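Local coordinates for particle-associated glycoside hydrolase (Acinetobacter phage Fri1, PDB 6C72), which probably degrades the capsular polysaccharide of Acinetobacter baumannii as a trimeric phage tailspike depolymerase during virus entry, at residues A[149-154]-A[175-180]. Numbering follows the deposited sequence.
Sequences GTFDSF and YKHGTF. With ZN (zinc ion), chain O.
With chi1 at -69° Phe-151 sets CG anti to its carbonyl carbon, and the ring reaches the side chain of Tyr-175, whose CG sits between N and C at chi1 84°. These residues belong to the two ends of an excursion from the parallel beta-helix: the chain leaves after strand 145-148 and returns into strand 179-182, the two ends running roughly antiparallel and joined by a single bridge between Phe-151 and His-177. Phe-151 CE1 lies 3.8 Å from Tyr-175 CD2, the ring planes nearly perpendicular at 87°. The His-177 ring is closer to parallel with that of Phe-151 but slid away from it, which completes a small aromatic cluster; Asn-144 of a second subunit packs on Phe-151.

Backbone and hydroxyl bonds tie the two segments together beside the bridge. Asp-152 N donates to Lys-176 O at 2.8 Å, while Thr-150 N gives a nearly straight bond to Thr-179 OG1, a hydroxyl also bonded to Pro-131 O. Water 1 accepts from Thr-179 N, contacts His-177 ND1 in the ring plane, and reaches Thr-150 O through a weak bond.

Across the paired backbones from the aromatic cluster, Asp-152 lies alongside Lys-176, their charged ends too far apart for a salt bridge. Both Asp-152 oxygens meet a zinc ion, OD1 at 2.3 Å and OD2 at 2.6 Å, and Ser-153 N donates to OD1. Water 2 donates to His-177 O at 2.9 Å.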
ATOM      1  N   GLY A 149      27.782   1.679  14.729  1.00 31.32           N
ATOM      2  CA  GLY A 149      28.576   2.739  15.308  1.00 31.49           C
ATOM      3  C   GLY A 149      27.975   3.283  16.592  1.00 31.57           C
ATOM      4  O   GLY A 149      27.011   2.751  17.146  1.00 31.60           O
ATOM      5  N   THR A 150      28.561   4.386  17.054  1.00 30.85           N
ATOM      6  CA  THR A 150      28.200   5.043  18.304  1.00 30.99           C
ATOM      7  C   THR A 150      27.849   6.492  17.999  1.00 31.04           C
ATOM      8  O   THR A 150      28.680   7.234  17.472  1.00 31.13           O
ATOM      9  CB  THR A 150      29.357   4.983  19.313  1.00 31.11           C
ATOM     10  OG1 THR A 150      29.721   3.616  19.576  1.00 31.14           O
ATOM     11  CG2 THR A 150      28.992   5.683  20.630  1.00 31.32           C
ATOM     12  N   PHE A 151      26.627   6.896  18.333  1.00 28.53           N
ATOM     13  CA  PHE A 151      26.266   8.303  18.209  1.00 28.35           C
ATOM     14  C   PHE A 151      27.164   9.157  19.110  1.00 29.29           C
ATOM     15  O   PHE A 151      27.568   8.741  20.203  1.00 29.94           O
ATOM     16  CB  PHE A 151      24.791   8.528  18.577  1.00 27.72           C
ATOM     17  CG  PHE A 151      23.808   7.938  17.585  1.00 26.88           C
ATOM     18  CD1 PHE A 151      23.666   8.477  16.320  1.00 26.46           C
ATOM     19  CD2 PHE A 151      23.023   6.843  17.930  1.00 26.62           C
ATOM     20  CE1 PHE A 151      22.770   7.930  15.415  1.00 25.80           C
ATOM     21  CE2 PHE A 151      22.137   6.283  17.032  1.00 25.98           C
ATOM     22  CZ  PHE A 151      22.000   6.827  15.772  1.00 25.55           C
ATOM     23  N   ASP A 152      27.484  10.359  18.636  1.00 31.40           N
ATOM     24  CA  ASP A 152      28.159  11.298  19.503  1.00 31.58           C
ATOM     25  C   ASP A 152      27.188  11.751  20.591  1.00 31.72           C
ATOM     26  O   ASP A 152      25.983  11.491  20.537  1.00 31.71           O
ATOM     27  CB  ASP A 152      28.723  12.474  18.699  1.00 31.81           C
ATOM     28  CG  ASP A 152      29.987  13.070  19.346  1.00 32.45           C
ATOM     29  OD1 ASP A 152      30.311  12.694  20.495  1.00 32.78           O
ATOM     30  OD2 ASP A 152      30.681  13.884  18.700  1.00 32.76           O
ATOM     31  N   SER A 153      27.733  12.408  21.607  1.00 36.26           N
ATOM     32  CA  SER A 153      26.915  12.807  22.740  1.00 36.49           C
ATOM     33  C   SER A 153      25.828  13.792  22.314  1.00 36.69           C
ATOM     34  O   SER A 153      26.029  14.626  21.429  1.00 36.78           O
ATOM     35  CB  SER A 153      27.799  13.426  23.811  1.00 36.65           C
ATOM     36  OG  SER A 153      28.373  14.616  23.317  1.00 36.74           O
ATOM     37  N   PHE A 154      24.651  13.648  22.911  1.00 29.97           N
ATOM     38  CA  PHE A 154      23.535  14.557  22.686  1.00 29.75           C
ATOM     39  C   PHE A 154      23.202  15.254  23.997  1.00 30.21           C
ATOM     40  O   PHE A 154      22.873  14.593  24.988  1.00 30.39           O
ATOM     41  CB  PHE A 154      22.313  13.817  22.145  1.00 29.21           C
ATOM     42  CG  PHE A 154      21.142  14.709  21.887  1.00 29.09           C
ATOM     43  CD1 PHE A 154      21.047  15.422  20.701  1.00 29.22           C
ATOM     44  CD2 PHE A 154      20.129  14.830  22.826  1.00 29.39           C
ATOM     45  CE1 PHE A 154      19.972  16.258  20.454  1.00 29.64           C
ATOM     46  CE2 PHE A 154      19.047  15.654  22.592  1.00 29.74           C
ATOM     47  CZ  PHE A 154      18.968  16.378  21.403  1.00 29.88           C
ATOM     48  N   TYR A 175      21.078  15.380  16.791  1.00 30.50           N
ATOM     49  CA  TYR A 175      21.986  14.251  16.956  1.00 29.97           C
ATOM     50  C   TYR A 175      23.146  14.334  15.968  1.00 30.06           C
ATOM     51  O   TYR A 175      23.029  14.891  14.876  1.00 30.42           O
ATOM     52  CB  TYR A 175      21.253  12.915  16.769  1.00 29.44           C
ATOM     53  CG  TYR A 175      21.111  12.457  15.327  1.00 29.32           C
ATOM     54  CD1 TYR A 175      20.080  12.921  14.532  1.00 29.59           C
ATOM     55  CD2 TYR A 175      22.017  11.561  14.764  1.00 29.03           C
ATOM     56  CE1 TYR A 175      19.940  12.504  13.219  1.00 29.56           C
ATOM     57  CE2 TYR A 175      21.890  11.125  13.439  1.00 28.97           C
ATOM     58  CZ  TYR A 175      20.845  11.597  12.672  1.00 29.23           C
ATOM     59  OH  TYR A 175      20.696  11.181  11.357  1.00 29.26           O
ATOM     60  N   LYS A 176      24.273  13.764  16.356  1.00 39.14           N
ATOM     61  CA  LYS A 176      25.458  13.779  15.519  1.00 39.23           C
ATOM     62  C   LYS A 176      26.084  12.396  15.552  1.00 38.80           C
ATOM     63  O   LYS A 176      26.110  11.741  16.597  1.00 38.51           O
ATOM     64  CB  LYS A 176      26.463  14.858  15.987  1.00 39.47           C
ATOM     65  CG  LYS A 176      27.682  14.975  15.092  1.00 39.55           C
ATOM     66  CD  LYS A 176      28.468  16.273  15.303  1.00 39.84           C
ATOM     67  CE  LYS A 176      29.394  16.206  16.504  1.00 39.68           C
ATOM     68  NZ  LYS A 176      29.744  17.588  16.969  1.00 39.84           N
ATOM     69  N   HIS A 177      26.556  11.938  14.400  1.00 30.02           N
ATOM     70  CA  HIS A 177      27.268  10.672  14.367  1.00 29.72           C
ATOM     71  C   HIS A 177      28.601  10.797  15.095  1.00 29.75           C
ATOM     72  O   HIS A 177      29.255  11.845  15.057  1.00 30.03           O
ATOM     73  CB  HIS A 177      27.468  10.211  12.924  1.00 29.87           C
ATOM     74  CG  HIS A 177      26.209   9.715  12.285  1.00 29.68           C
ATOM     75  ND1 HIS A 177      25.576   8.562  12.695  1.00 29.15           N
ATOM     76  CD2 HIS A 177      25.449  10.231  11.292  1.00 29.95           C
ATOM     77  CE1 HIS A 177      24.483   8.386  11.978  1.00 28.99           C
ATOM     78  NE2 HIS A 177      24.383   9.383  11.118  1.00 29.50           N
ATOM     79  N   GLY A 178      28.974   9.739  15.807  1.00 29.35           N
ATOM     80  CA  GLY A 178      30.259   9.703  16.479  1.00 30.45           C
ATOM     81  C   GLY A 178      31.245   8.777  15.791  1.00 30.79           C
ATOM     82  O   GLY A 178      32.452   8.887  15.990  1.00 31.81           O
ATOM     83  N   THR A 179      30.743   7.852  14.983  1.00 31.57           N
ATOM     84  CA  THR A 179      31.577   6.915  14.252  1.00 31.61           C
ATOM     85  C   THR A 179      31.655   7.371  12.799  1.00 31.96           C
ATOM     86  O   THR A 179      30.619   7.559  12.152  1.00 32.01           O
ATOM     87  CB  THR A 179      31.008   5.500  14.351  1.00 31.32           C
ATOM     88  OG1 THR A 179      30.905   5.124  15.726  1.00 31.14           O
ATOM     89  CG2 THR A 179      31.911   4.495  13.619  1.00 31.39           C
ATOM     90  N   PHE A 180      32.876   7.558  12.295  1.00 30.72           N
ATOM     91  CA  PHE A 180      33.104   7.944  10.904  1.00 30.59           C
ATOM     92  C   PHE A 180      33.917   6.847  10.226  1.00 30.86           C
ATOM     93  O   PHE A 180      35.128   6.718  10.464  1.00 31.90           O
ATOM     94  CB  PHE A 180      33.816   9.294  10.810  1.00 31.43           C
ATOM     95  CG  PHE A 180      33.047  10.419  11.428  1.00 31.26           C
ATOM     96  CD1 PHE A 180      32.075  11.092  10.699  1.00 30.55           C
ATOM     97  CD2 PHE A 180      33.303  10.823  12.739  1.00 31.90           C
ATOM     98  CE1 PHE A 180      31.362  12.131  11.274  1.00 30.46           C
ATOM     99  CE2 PHE A 180      32.595  11.858  13.318  1.00 31.77           C
ATOM    100  CZ  PHE A 180      31.634  12.517  12.592  1.00 31.06           C
TER
HETATM  101 ZN    ZN O 812      32.120  14.134  20.856  0.58 69.05          ZN
HETATM  102  O   HOH W   1      27.571   7.411  14.821  1.00 25.78           O
HETATM  103  O   HOH W   2      31.203  13.507  16.313  1.00 31.89           O
HETATM  104  O   HOH W   3      24.430  12.910  19.108  1.00 34.42           O